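Side-chain contacts in polyketide synthase associated protein 5 (Mycobacterium tuberculosis, PDB 1Q9J), which probably catalyses the transfer of mycocerosic acids from mycocerosic acid synthase onto phthiocerol and related alcohols, the final step in making the dimycocerosate esters of the tubercle bacillus: residues R8-S13 / S55-S60; D37-A42 / S75-I80; G132-D137 / A277-T282; N238-A243 / T298-L303; G366-S371 / L376-C381. All blocks are in the same frame, centred on the assembly; numbering follows the deposited sequence.

Overall arrangement
From the N terminus, contact 1 opens first and closes a loop at the second strand of a small antiparallel sheet. Contact 2 starts inside that loop and closes after it, so the two cross. It joins helix 36-49 to the start of strand 78-80, an outermost strand of the five-stranded sheet. Contact 3 spans the longest loop and ties helix 129-148 to the loop before strand 285-292. Contact 4 opens within that loop and closes later, so contacts 3 and 4 cross too; it pairs two helices of the C-terminal half. Contact 5 closes a loop of four residues between the two large sheets. R8 touches T282, linking contacts 1 and 3. C381 touches N238 and V241, linking contacts 4 and 5.

Contact 1: residues R8-S13 / S55-S60; sequences RKLSHS and SHLEQS
L10 and L57 each set CG opposite their own carbonyl carbon, with chi1 at -70° and -65°, and this turns the branched ends to face each other. CD1 of L10 meets CD2 of L57 at 3.4 Å. CG of L10 lies 3.8 Å from the same CD2 of L57, so CD2 of L57 sits against CG and CD1 of L10. The two side chains cross at about a right angle. Both leucines are buried, and A18 of helix 12-19 touches each of them. Strands 6-9 and 55-59 are the outer strands of a three-stranded antiparallel sheet, with strand 65-69 between them. L10 directly follows strand 6-9, so the contact bridges over the middle strand, and no hydrogen bond joins the two segments. L10 bonds through its backbone to W65, and E58 to N66. Nearer the surface, the long chain of K9 bends at its last torsion, chi4 -72°. Its CE comes alongside OG of S60 at 3.6 Å, as packing. OG of S60 is hydrogen-bonded to the carbonyl of G64. On strand 55-59, NE2 of H56 donates in its ring plane to OE2 of E58 at 2.6 Å, and ND1 of H56 bonds to D70.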
# COMPACT_ATOMS: atom_id res chain seq x y z
N ARG A 8 7.22 -21.66 -6.06
CA ARG A 8 7.88 -21.61 -4.78
C ARG A 8 6.81 -21.47 -3.70
O ARG A 8 5.71 -21.00 -3.97
CB ARG A 8 8.88 -20.46 -4.77
CG ARG A 8 8.66 -19.43 -3.73
CD ARG A 8 9.22 -18.11 -4.15
NE ARG A 8 8.72 -17.09 -3.24
CZ ARG A 8 8.69 -15.79 -3.51
NH1 ARG A 8 9.13 -15.34 -4.68
NH2 ARG A 8 8.20 -14.93 -2.64
N LYS A 9 7.12 -21.91 -2.49
CA LYS A 9 6.20 -21.82 -1.38
C LYS A 9 6.27 -20.36 -0.92
O LYS A 9 7.28 -19.68 -1.15
CB LYS A 9 6.67 -22.78 -0.27
CG LYS A 9 5.58 -23.37 0.63
CD LYS A 9 6.09 -24.65 1.33
CE LYS A 9 5.07 -25.25 2.31
NZ LYS A 9 4.93 -24.43 3.55
N LEU A 10 5.21 -19.84 -0.30
CA LEU A 10 5.25 -18.45 0.16
C LEU A 10 6.00 -18.38 1.46
O LEU A 10 5.95 -19.32 2.25
CB LEU A 10 3.85 -17.89 0.41
CG LEU A 10 2.91 -17.60 -0.75
CD1 LEU A 10 1.58 -17.19 -0.17
CD2 LEU A 10 3.48 -16.50 -1.65
N SER A 11 6.69 -17.26 1.69
CA SER A 11 7.46 -17.04 2.90
C SER A 11 6.50 -16.59 3.99
O SER A 11 5.48 -15.96 3.69
CB SER A 11 8.50 -15.95 2.66
OG SER A 11 7.91 -14.66 2.73
N HIS A 12 6.81 -16.90 5.24
CA HIS A 12 5.92 -16.54 6.35
C HIS A 12 5.40 -15.11 6.29
O HIS A 12 4.28 -14.81 6.71
CB HIS A 12 6.60 -16.82 7.69
CG HIS A 12 6.82 -18.29 7.96
ND1 HIS A 12 7.78 -19.03 7.30
CD2 HIS A 12 6.16 -19.16 8.76
CE1 HIS A 12 7.70 -20.29 7.69
NE2 HIS A 12 6.73 -20.40 8.57
N SER A 13 6.22 -14.22 5.75
CA SER A 13 5.85 -12.82 5.62
C SER A 13 4.73 -12.62 4.58
O SER A 13 3.88 -11.73 4.72
CB SER A 13 7.11 -12.03 5.24
OG SER A 13 6.82 -10.78 4.67
N SER A 55 -0.08 -16.81 -12.00
CA SER A 55 -0.19 -18.00 -11.18
C SER A 55 -1.32 -17.88 -10.18
O SER A 55 -2.14 -16.98 -10.28
CB SER A 55 1.10 -18.20 -10.41
OG SER A 55 1.17 -17.27 -9.35
N HIS A 56 -1.33 -18.80 -9.23
CA HIS A 56 -2.35 -18.84 -8.20
C HIS A 56 -1.78 -19.54 -6.99
O HIS A 56 -0.67 -20.08 -7.04
CB HIS A 56 -3.59 -19.58 -8.68
CG HIS A 56 -3.34 -21.01 -9.03
ND1 HIS A 56 -2.97 -21.41 -10.30
CD2 HIS A 56 -3.36 -22.13 -8.27
CE1 HIS A 56 -2.77 -22.71 -10.31
NE2 HIS A 56 -3.00 -23.18 -9.09
N LEU A 57 -2.54 -19.54 -5.90
CA LEU A 57 -2.10 -20.16 -4.65
C LEU A 57 -2.83 -21.45 -4.34
O LEU A 57 -4.02 -21.57 -4.62
CB LEU A 57 -2.31 -19.20 -3.49
CG LEU A 57 -1.50 -17.92 -3.48
CD1 LEU A 57 -2.25 -16.90 -2.67
CD2 LEU A 57 -0.12 -18.18 -2.93
N GLU A 58 -2.11 -22.39 -3.75
CA GLU A 58 -2.66 -23.67 -3.36
C GLU A 58 -2.10 -24.00 -1.99
O GLU A 58 -0.89 -24.05 -1.82
CB GLU A 58 -2.24 -24.74 -4.37
CG GLU A 58 -2.95 -24.60 -5.71
CD GLU A 58 -2.59 -25.72 -6.68
OE1 GLU A 58 -2.17 -26.81 -6.20
OE2 GLU A 58 -2.74 -25.52 -7.90
N GLN A 59 -2.97 -24.20 -1.01
CA GLN A 59 -2.49 -24.52 0.33
C GLN A 59 -1.98 -25.95 0.40
O GLN A 59 -2.74 -26.90 0.26
CB GLN A 59 -3.60 -24.30 1.35
CG GLN A 59 -4.93 -24.86 0.91
CD GLN A 59 -6.04 -24.51 1.86
OE1 GLN A 59 -5.96 -24.80 3.06
NE2 GLN A 59 -7.10 -23.88 1.35
N SER A 60 -0.67 -26.08 0.61
CA SER A 60 -0.02 -27.38 0.69
C SER A 60 -0.49 -28.17 1.89
O SER A 60 -1.06 -27.62 2.84
CB SER A 60 1.49 -27.20 0.79
OG SER A 60 1.85 -26.76 2.09

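Contact 2: residues D37-A42 / S75-I80; sequences DALSDA and SGICVI
I77 gives about half of the surface buried here, and it packs against S40 and L39 of helix 36-49. Its CG1 branch stands between its own backbone N and carbonyl carbon, chi1 59°, and chi2 is extended. That brings CD1 mainly onto S40, while CG2 lies nearest CD1 of L39. CD1 of I77 touches CB of S40 at 3.4 Å. CG1 of I77 lies 3.6 Å from OG of S40, so the serine is met along both its carbon and its hydroxyl. This is apolar contact beside a polar atom, and no hydrogen bond crosses between the segments. L39 comes in from the neighbouring helix position, and its side chain crosses that of I77 at a slant. CD1 of L39 reaches CG2 of I77 at 3.7 Å and CD1 of I77 at 4.0 Å. L107 of strand 105-110 touches both L39 and I77. V36 and F43 of helix 36-49 touch I77 as well. Y143 of helix 129-148 also packs on L39. I77 lies by the start of strand 78-80, which runs parallel to strand 105-110 at the margin of the five-stranded sheet. The helix packs on that margin, as in alpha/beta domains of the CoA-dependent acyltransferase superfamily.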
# COMPACT_ATOMS: atom_id res chain seq x y z
N ASP A 37 -7.32 -2.29 -27.92
CA ASP A 37 -6.40 -3.25 -28.56
C ASP A 37 -4.96 -3.05 -28.09
O ASP A 37 -4.26 -4.02 -27.77
CB ASP A 37 -6.46 -3.13 -30.09
CG ASP A 37 -7.67 -3.84 -30.70
OD1 ASP A 37 -8.28 -4.69 -30.00
OD2 ASP A 37 -7.99 -3.57 -31.88
N ALA A 38 -4.52 -1.79 -28.07
CA ALA A 38 -3.17 -1.43 -27.65
C ALA A 38 -2.99 -1.69 -26.16
O ALA A 38 -1.94 -2.13 -25.72
CB ALA A 38 -2.91 0.04 -27.95
N LEU A 39 -4.04 -1.40 -25.38
CA LEU A 39 -4.01 -1.59 -23.94
C LEU A 39 -3.83 -3.06 -23.62
O LEU A 39 -3.07 -3.43 -22.73
CB LEU A 39 -5.31 -1.06 -23.32
CG LEU A 39 -5.53 -0.98 -21.81
CD1 LEU A 39 -6.14 -2.26 -21.28
CD2 LEU A 39 -4.22 -0.65 -21.13
N SER A 40 -4.52 -3.92 -24.36
CA SER A 40 -4.42 -5.35 -24.12
C SER A 40 -3.01 -5.82 -24.43
O SER A 40 -2.50 -6.73 -23.79
CB SER A 40 -5.42 -6.10 -24.99
OG SER A 40 -5.54 -7.46 -24.58
N ASP A 41 -2.38 -5.21 -25.44
CA ASP A 41 -1.01 -5.59 -25.79
C ASP A 41 -0.04 -5.25 -24.66
O ASP A 41 0.89 -6.01 -24.37
CB ASP A 41 -0.55 -4.86 -27.06
CG ASP A 41 -1.26 -5.34 -28.30
OD1 ASP A 41 -1.58 -6.55 -28.37
OD2 ASP A 41 -1.49 -4.52 -29.20
N ALA A 42 -0.28 -4.09 -24.05
CA ALA A 42 0.54 -3.61 -22.94
C ALA A 42 0.40 -4.56 -21.76
O ALA A 42 1.39 -4.96 -21.15
CB ALA A 42 0.10 -2.21 -22.55
N SER A 75 -4.82 -15.22 -19.37
CA SER A 75 -4.87 -13.87 -18.82
C SER A 75 -4.93 -12.76 -19.87
O SER A 75 -3.97 -12.54 -20.62
CB SER A 75 -3.70 -13.62 -17.86
OG SER A 75 -3.95 -14.19 -16.59
N GLY A 76 -6.07 -12.08 -19.92
CA GLY A 76 -6.28 -11.00 -20.85
C GLY A 76 -7.09 -9.92 -20.15
O GLY A 76 -7.63 -10.14 -19.06
N ILE A 77 -7.18 -8.75 -20.78
CA ILE A 77 -7.94 -7.66 -20.18
C ILE A 77 -9.42 -8.01 -20.15
O ILE A 77 -9.84 -8.99 -20.73
CB ILE A 77 -7.76 -6.33 -20.94
CG1 ILE A 77 -8.20 -6.49 -22.40
CG2 ILE A 77 -6.31 -5.90 -20.89
CD1 ILE A 77 -8.15 -5.20 -23.18
N CYS A 78 -10.19 -7.20 -19.45
CA CYS A 78 -11.61 -7.43 -19.35
C CYS A 78 -12.33 -6.11 -19.52
O CYS A 78 -12.42 -5.31 -18.57
CB CYS A 78 -11.92 -8.03 -17.98
SG CYS A 78 -13.62 -7.80 -17.46
N VAL A 79 -12.83 -5.86 -20.73
CA VAL A 79 -13.54 -4.62 -21.03
C VAL A 79 -15.02 -4.68 -20.67
O VAL A 79 -15.68 -5.69 -20.88
CB VAL A 79 -13.42 -4.29 -22.51
CG1 VAL A 79 -13.93 -2.88 -22.74
CG2 VAL A 79 -11.99 -4.45 -22.97
N ILE A 80 -15.54 -3.58 -20.12
CA ILE A 80 -16.96 -3.53 -19.74
C ILE A 80 -17.59 -2.20 -20.14
O ILE A 80 -16.90 -1.19 -20.31
CB ILE A 80 -17.13 -3.70 -18.23
CG1 ILE A 80 -16.48 -5.01 -17.78
CG2 ILE A 80 -18.60 -3.68 -17.87
CD1 ILE A 80 -16.43 -5.17 -16.28

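Contact 3: residues G132-D137 / A277-T282; sequences GAVLVD and APTEAT
The helical segment 132-137 passes the irregular segment 277-282 most closely at V134 and P278, whose CA atoms are 7.0 Å apart. V134 points at the loop and splits its two methyls between two residues. CG2 of V134 packs against CB and CG of P278, at 3.4 and 3.6 Å. The other methyl, CG1 of V134, meets CG2 of T279 at 3.8 Å. The valine crosses both partners at about a right angle. Helix 129-148 begins just after D128, whose role in organising the active site is inferred from relatives, and the sequence there carries the HHxxxDG motif of this acyltransferase superfamily. The side chain of P278 lies about 7 Å from that of D128. The loop belongs to the C-terminal half: it leaves strand 260-267 and returns to strand 285-292, and on the way it packs on the helix that covers the other large sheet. P278 also touches H130, and T279 touches H131. T279 turns its methyl opposite its carbonyl carbon, chi1 79° for OG1, which puts CG2 on the valine while OG1 hydrogen-bonds to Q158.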
# COMPACT_ATOMS: atom_id res chain seq x y z
N GLY A 132 3.88 -2.77 -6.60
CA GLY A 132 2.68 -2.63 -7.40
C GLY A 132 2.65 -1.35 -8.21
O GLY A 132 2.34 -1.36 -9.40
N ALA A 133 2.94 -0.24 -7.56
CA ALA A 133 2.96 1.06 -8.23
C ALA A 133 3.87 0.98 -9.46
O ALA A 133 3.54 1.50 -10.53
CB ALA A 133 3.46 2.13 -7.27
N VAL A 134 5.02 0.32 -9.30
CA VAL A 134 5.96 0.17 -10.40
C VAL A 134 5.31 -0.56 -11.58
O VAL A 134 5.53 -0.21 -12.74
CB VAL A 134 7.24 -0.58 -9.95
CG1 VAL A 134 8.05 -1.02 -11.17
CG2 VAL A 134 8.09 0.31 -9.06
N LEU A 135 4.50 -1.58 -11.27
CA LEU A 135 3.80 -2.36 -12.29
C LEU A 135 2.79 -1.45 -13.00
O LEU A 135 2.81 -1.31 -14.23
CB LEU A 135 3.08 -3.55 -11.65
CG LEU A 135 4.01 -4.58 -11.02
CD1 LEU A 135 3.22 -5.61 -10.23
CD2 LEU A 135 4.84 -5.24 -12.10
N VAL A 136 1.93 -0.83 -12.21
CA VAL A 136 0.91 0.09 -12.70
C VAL A 136 1.55 1.13 -13.62
O VAL A 136 0.99 1.51 -14.65
CB VAL A 136 0.25 0.83 -11.52
CG1 VAL A 136 -0.78 1.83 -12.02
CG2 VAL A 136 -0.36 -0.16 -10.55
N ASP A 137 2.72 1.59 -13.24
CA ASP A 137 3.43 2.58 -14.03
C ASP A 137 3.97 1.93 -15.32
O ASP A 137 3.92 2.51 -16.41
CB ASP A 137 4.54 3.20 -13.16
CG ASP A 137 5.49 4.06 -13.96
OD1 ASP A 137 6.55 3.54 -14.35
OD2 ASP A 137 5.17 5.25 -14.21
N ALA A 277 15.68 -3.81 -5.89
CA ALA A 277 14.81 -3.03 -6.77
C ALA A 277 13.35 -3.32 -6.48
O ALA A 277 13.01 -4.39 -5.97
CB ALA A 277 15.14 -3.33 -8.20
N PRO A 278 12.47 -2.38 -6.79
CA PRO A 278 11.05 -2.59 -6.53
C PRO A 278 10.41 -3.93 -6.93
O PRO A 278 9.64 -4.48 -6.15
CB PRO A 278 10.40 -1.37 -7.19
CG PRO A 278 11.39 -0.98 -8.24
CD PRO A 278 12.68 -1.13 -7.53
N THR A 279 10.72 -4.47 -8.10
CA THR A 279 10.11 -5.75 -8.49
C THR A 279 11.03 -6.90 -8.15
O THR A 279 10.72 -8.05 -8.43
CB THR A 279 9.83 -5.85 -9.99
OG1 THR A 279 11.05 -6.18 -10.66
CG2 THR A 279 9.29 -4.55 -10.53
N GLU A 280 12.18 -6.58 -7.58
CA GLU A 280 13.12 -7.62 -7.22
C GLU A 280 12.58 -8.44 -6.04
O GLU A 280 12.82 -9.65 -5.94
CB GLU A 280 14.48 -6.99 -6.90
CG GLU A 280 15.46 -7.92 -6.24
CD GLU A 280 16.80 -7.25 -5.95
OE1 GLU A 280 16.87 -5.99 -5.96
OE2 GLU A 280 17.78 -7.99 -5.70
N ALA A 281 11.83 -7.78 -5.17
CA ALA A 281 11.21 -8.46 -4.04
C ALA A 281 9.68 -8.28 -4.07
O ALA A 281 9.15 -7.31 -4.64
CB ALA A 281 11.76 -7.92 -2.72
N THR A 282 8.98 -9.23 -3.44
CA THR A 282 7.53 -9.22 -3.35
C THR A 282 7.09 -8.11 -2.42
O THR A 282 6.49 -7.11 -2.82
CB THR A 282 7.02 -10.54 -2.73
OG1 THR A 282 7.12 -11.60 -3.69
CG2 THR A 282 5.60 -10.39 -2.32

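Contact 4: residues N238-A243 / T298-L303; sequences NAVVAA and TDIVDL
A243 faces I300 and L303, and the contact between them is apolar. CB of A243 meets CD1 of I300 at 3.4 Å. The small alanine lets the backbones come close, with CA of A243 and CA of I300 only 5.9 Å apart. L303 reaches over from the next turn: its CG lies opposite the backbone N, chi1 -174°, and CD2 of L303 rests 3.8 Å from CA of A243 and 4.1 Å from CB of A243. V240, one turn earlier, adds a looser touch, CG1 of V240 to CG2 of I300 at 4.3 Å. All four residues are buried, and L247 of the first helix also packs on I300 and L303. The polar interactions lie within the second segment and not across the contact. D299 is the N-cap of helix 300-317. Its OD1 accepts from D302 N at 3.3 Å, with an N-H...O angle of 159°, and also bonds to the hydroxyl of Y417. On the other side of helix 237-253, V241 touches C381 of strand 378-384. The result is typical of a layered alpha/beta domain: a helix on the sheet with a second helix packed on its outer side through i, i+3 positions.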
# COMPACT_ATOMS: atom_id res chain seq x y z
N ASN A 238 3.95 14.02 5.61
CA ASN A 238 3.74 12.70 6.22
C ASN A 238 3.99 12.73 7.71
O ASN A 238 3.20 12.19 8.50
CB ASN A 238 4.68 11.69 5.56
CG ASN A 238 4.67 11.80 4.05
OD1 ASN A 238 3.70 11.41 3.39
ND2 ASN A 238 5.75 12.34 3.49
N ALA A 239 5.09 13.37 8.10
CA ALA A 239 5.46 13.47 9.50
C ALA A 239 4.38 14.17 10.30
O ALA A 239 3.96 13.69 11.36
CB ALA A 239 6.77 14.22 9.63
N VAL A 240 3.92 15.31 9.79
CA VAL A 240 2.88 16.07 10.46
C VAL A 240 1.59 15.25 10.46
O VAL A 240 1.00 14.99 11.51
CB VAL A 240 2.60 17.39 9.75
CG1 VAL A 240 1.72 18.26 10.62
CG2 VAL A 240 3.90 18.08 9.43
N VAL A 241 1.16 14.86 9.26
CA VAL A 241 -0.05 14.07 9.09
C VAL A 241 -0.18 12.99 10.16
O VAL A 241 -1.27 12.78 10.69
CB VAL A 241 -0.10 13.38 7.70
CG1 VAL A 241 -1.29 12.44 7.63
CG2 VAL A 241 -0.23 14.43 6.60
N ALA A 242 0.91 12.31 10.47
CA ALA A 242 0.86 11.25 11.47
C ALA A 242 0.51 11.83 12.83
O ALA A 242 -0.25 11.23 13.60
CB ALA A 242 2.21 10.53 11.53
N ALA A 243 1.09 12.99 13.14
CA ALA A 243 0.83 13.67 14.40
C ALA A 243 -0.67 13.95 14.45
O ALA A 243 -1.36 13.56 15.39
CB ALA A 243 1.62 14.96 14.46
N THR A 298 0.25 18.02 24.64
CA THR A 298 1.17 17.56 23.60
C THR A 298 1.09 18.43 22.36
O THR A 298 0.00 18.71 21.85
CB THR A 298 0.87 16.12 23.22
OG1 THR A 298 1.12 15.27 24.34
CG2 THR A 298 1.75 15.69 22.06
N ASP A 299 2.25 18.85 21.88
CA ASP A 299 2.32 19.71 20.70
C ASP A 299 2.59 18.95 19.41
O ASP A 299 3.34 17.98 19.38
CB ASP A 299 3.38 20.78 20.93
CG ASP A 299 3.53 21.71 19.74
OD1 ASP A 299 4.49 21.51 18.97
OD2 ASP A 299 2.69 22.62 19.58
N ILE A 300 1.96 19.42 18.33
CA ILE A 300 2.11 18.81 17.02
C ILE A 300 3.57 18.57 16.65
O ILE A 300 4.00 17.42 16.53
CB ILE A 300 1.42 19.68 15.93
CG1 ILE A 300 -0.02 19.20 15.73
CG2 ILE A 300 2.18 19.65 14.61
CD1 ILE A 300 -0.11 17.80 15.16
N VAL A 301 4.32 19.65 16.48
CA VAL A 301 5.73 19.53 16.12
C VAL A 301 6.48 18.65 17.11
O VAL A 301 7.31 17.84 16.71
CB VAL A 301 6.39 20.91 16.06
CG1 VAL A 301 7.75 20.80 15.40
CG2 VAL A 301 5.49 21.87 15.30
N ASP A 302 6.20 18.80 18.40
CA ASP A 302 6.89 17.99 19.39
C ASP A 302 6.73 16.51 19.07
O ASP A 302 7.71 15.77 19.03
CB ASP A 302 6.33 18.27 20.79
CG ASP A 302 7.25 19.17 21.61
OD1 ASP A 302 7.47 20.34 21.21
OD2 ASP A 302 7.75 18.71 22.67
N LEU A 303 5.49 16.10 18.82
CA LEU A 303 5.16 14.71 18.49
C LEU A 303 5.76 14.31 17.14
O LEU A 303 6.46 13.31 17.04
CB LEU A 303 3.63 14.53 18.46
CG LEU A 303 3.07 13.13 18.28
CD1 LEU A 303 3.46 12.27 19.46
CD2 LEU A 303 1.55 13.21 18.15

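Contact 5: residues G366-S371 / L376-C381; sequences GQFYCS and LDLYSC
F368 meets two leucines, L376 and L378, and the torsions of all three decide how they fit. F368 places CG opposite its carbonyl carbon, chi1 -61°, which directs the ring across to the second segment. Both leucines instead set CG opposite the backbone N (chi1 -179° for L376 and 173° for L378). In both, CB points toward the first segment, and chi1 carries the CD2 methyl to the ring. CD2 of L376 touches CD1 of F368 at 3.4 Å and lies 4.0 Å from CE1 of F368. CD2 of L378 comes at the ring edge, close to the ring plane, 3.8 Å from CE1 of F368. CD1 and CE1 are the ring atoms touched, and CD2 of L376 comes in obliquely. The ring crosses each leucine at about a right angle. The contact is purely apolar, with no hydrogen bond between the segments. F331 meets F368 edge-to-face and also touches L376, and the ring of H393 meets that of F368 at a slant. The side chain of F368 lies about 5 Å from that of H124, the probable proton acceptor, so the cluster borders the active site. The strands that the two segments overlap belong to different sheets; L376 lies in the loop just before strand 378-384. Strand 360-368 is an outermost strand of the five-stranded sheet, beside strand 23-31, from which T24 touches F368. Strand 378-384 is an inner strand of the six-stranded sheet, between strand 342-345, which gives F343 and T345 to L378, and strand 387-393.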
# COMPACT_ATOMS: atom_id res chain seq x y z
N GLY A 366 -7.16 4.00 -4.46
CA GLY A 366 -6.64 2.69 -4.12
C GLY A 366 -7.55 2.06 -3.10
O GLY A 366 -8.10 2.73 -2.23
N GLN A 367 -7.72 0.75 -3.21
CA GLN A 367 -8.58 0.06 -2.27
C GLN A 367 -8.15 -1.38 -2.14
O GLN A 367 -7.54 -1.94 -3.04
CB GLN A 367 -10.03 0.13 -2.74
CG GLN A 367 -11.03 -0.55 -1.83
CD GLN A 367 -12.46 -0.37 -2.30
OE1 GLN A 367 -13.41 -0.68 -1.57
NE2 GLN A 367 -12.64 0.13 -3.52
N PHE A 368 -8.48 -1.98 -1.00
CA PHE A 368 -8.15 -3.36 -0.74
C PHE A 368 -9.39 -4.23 -0.91
O PHE A 368 -10.52 -3.73 -0.91
CB PHE A 368 -7.61 -3.53 0.68
CG PHE A 368 -6.36 -2.73 0.95
CD1 PHE A 368 -6.30 -1.87 2.04
CD2 PHE A 368 -5.24 -2.85 0.13
CE1 PHE A 368 -5.15 -1.14 2.30
CE2 PHE A 368 -4.09 -2.12 0.39
CZ PHE A 368 -4.05 -1.27 1.48
N TYR A 369 -9.17 -5.54 -1.05
CA TYR A 369 -10.27 -6.49 -1.17
C TYR A 369 -10.00 -7.74 -0.37
O TYR A 369 -10.22 -8.83 -0.86
CB TYR A 369 -10.50 -6.90 -2.62
CG TYR A 369 -11.25 -5.87 -3.43
CD1 TYR A 369 -10.64 -4.69 -3.84
CD2 TYR A 369 -12.58 -6.10 -3.82
CE1 TYR A 369 -11.33 -3.75 -4.62
CE2 TYR A 369 -13.27 -5.17 -4.59
CZ TYR A 369 -12.64 -4.00 -4.99
OH TYR A 369 -13.30 -3.09 -5.76
N CYS A 370 -9.49 -7.59 0.85
CA CYS A 370 -9.25 -8.77 1.65
C CYS A 370 -10.58 -9.47 1.96
O CYS A 370 -11.65 -8.89 1.76
CB CYS A 370 -8.52 -8.39 2.94
SG CYS A 370 -9.19 -6.96 3.77
N SER A 371 -10.51 -10.71 2.42
CA SER A 371 -11.74 -11.45 2.72
C SER A 371 -12.43 -10.86 3.95
O SER A 371 -11.78 -10.41 4.89
CB SER A 371 -11.43 -12.94 2.93
OG SER A 371 -10.60 -13.17 4.05
N LEU A 376 -8.93 -4.68 9.46
CA LEU A 376 -8.03 -3.73 8.86
C LEU A 376 -8.36 -2.30 9.22
O LEU A 376 -9.19 -1.66 8.57
CB LEU A 376 -8.03 -3.89 7.34
CG LEU A 376 -7.08 -2.95 6.59
CD1 LEU A 376 -5.65 -3.31 6.95
CD2 LEU A 376 -7.30 -3.07 5.10
N ASP A 377 -7.74 -1.79 10.27
CA ASP A 377 -7.98 -0.41 10.63
C ASP A 377 -6.74 0.33 10.15
O ASP A 377 -5.69 0.28 10.79
CB ASP A 377 -8.12 -0.26 12.15
CG ASP A 377 -9.09 0.82 12.52
OD1 ASP A 377 -9.06 1.89 11.85
OD2 ASP A 377 -9.88 0.61 13.48
N LEU A 378 -6.84 1.03 9.02
CA LEU A 378 -5.67 1.71 8.50
C LEU A 378 -5.88 3.12 7.93
O LEU A 378 -6.89 3.38 7.28
CB LEU A 378 -5.01 0.82 7.44
CG LEU A 378 -3.85 1.42 6.62
CD1 LEU A 378 -2.52 0.88 7.11
CD2 LEU A 378 -4.06 1.08 5.17
N TYR A 379 -4.92 4.01 8.17
CA TYR A 379 -4.98 5.38 7.66
C TYR A 379 -3.98 5.46 6.49
O TYR A 379 -3.09 4.62 6.37
CB TYR A 379 -4.57 6.40 8.73
CG TYR A 379 -5.61 6.68 9.80
CD1 TYR A 379 -5.61 5.98 11.00
CD2 TYR A 379 -6.60 7.65 9.60
CE1 TYR A 379 -6.57 6.23 11.98
CE2 TYR A 379 -7.56 7.91 10.57
CZ TYR A 379 -7.54 7.20 11.76
OH TYR A 379 -8.47 7.46 12.74
N SER A 380 -4.11 6.47 5.65
CA SER A 380 -3.22 6.60 4.51
C SER A 380 -3.30 8.00 3.92
O SER A 380 -4.32 8.67 4.06
CB SER A 380 -3.60 5.56 3.46
OG SER A 380 -3.59 6.10 2.14
N CYS A 381 -2.24 8.46 3.27
CA CYS A 381 -2.29 9.80 2.69
C CYS A 381 -1.48 9.86 1.42
O CYS A 381 -0.69 8.97 1.15
CB CYS A 381 -1.77 10.83 3.70
SG CYS A 381 -0.07 10.57 4.24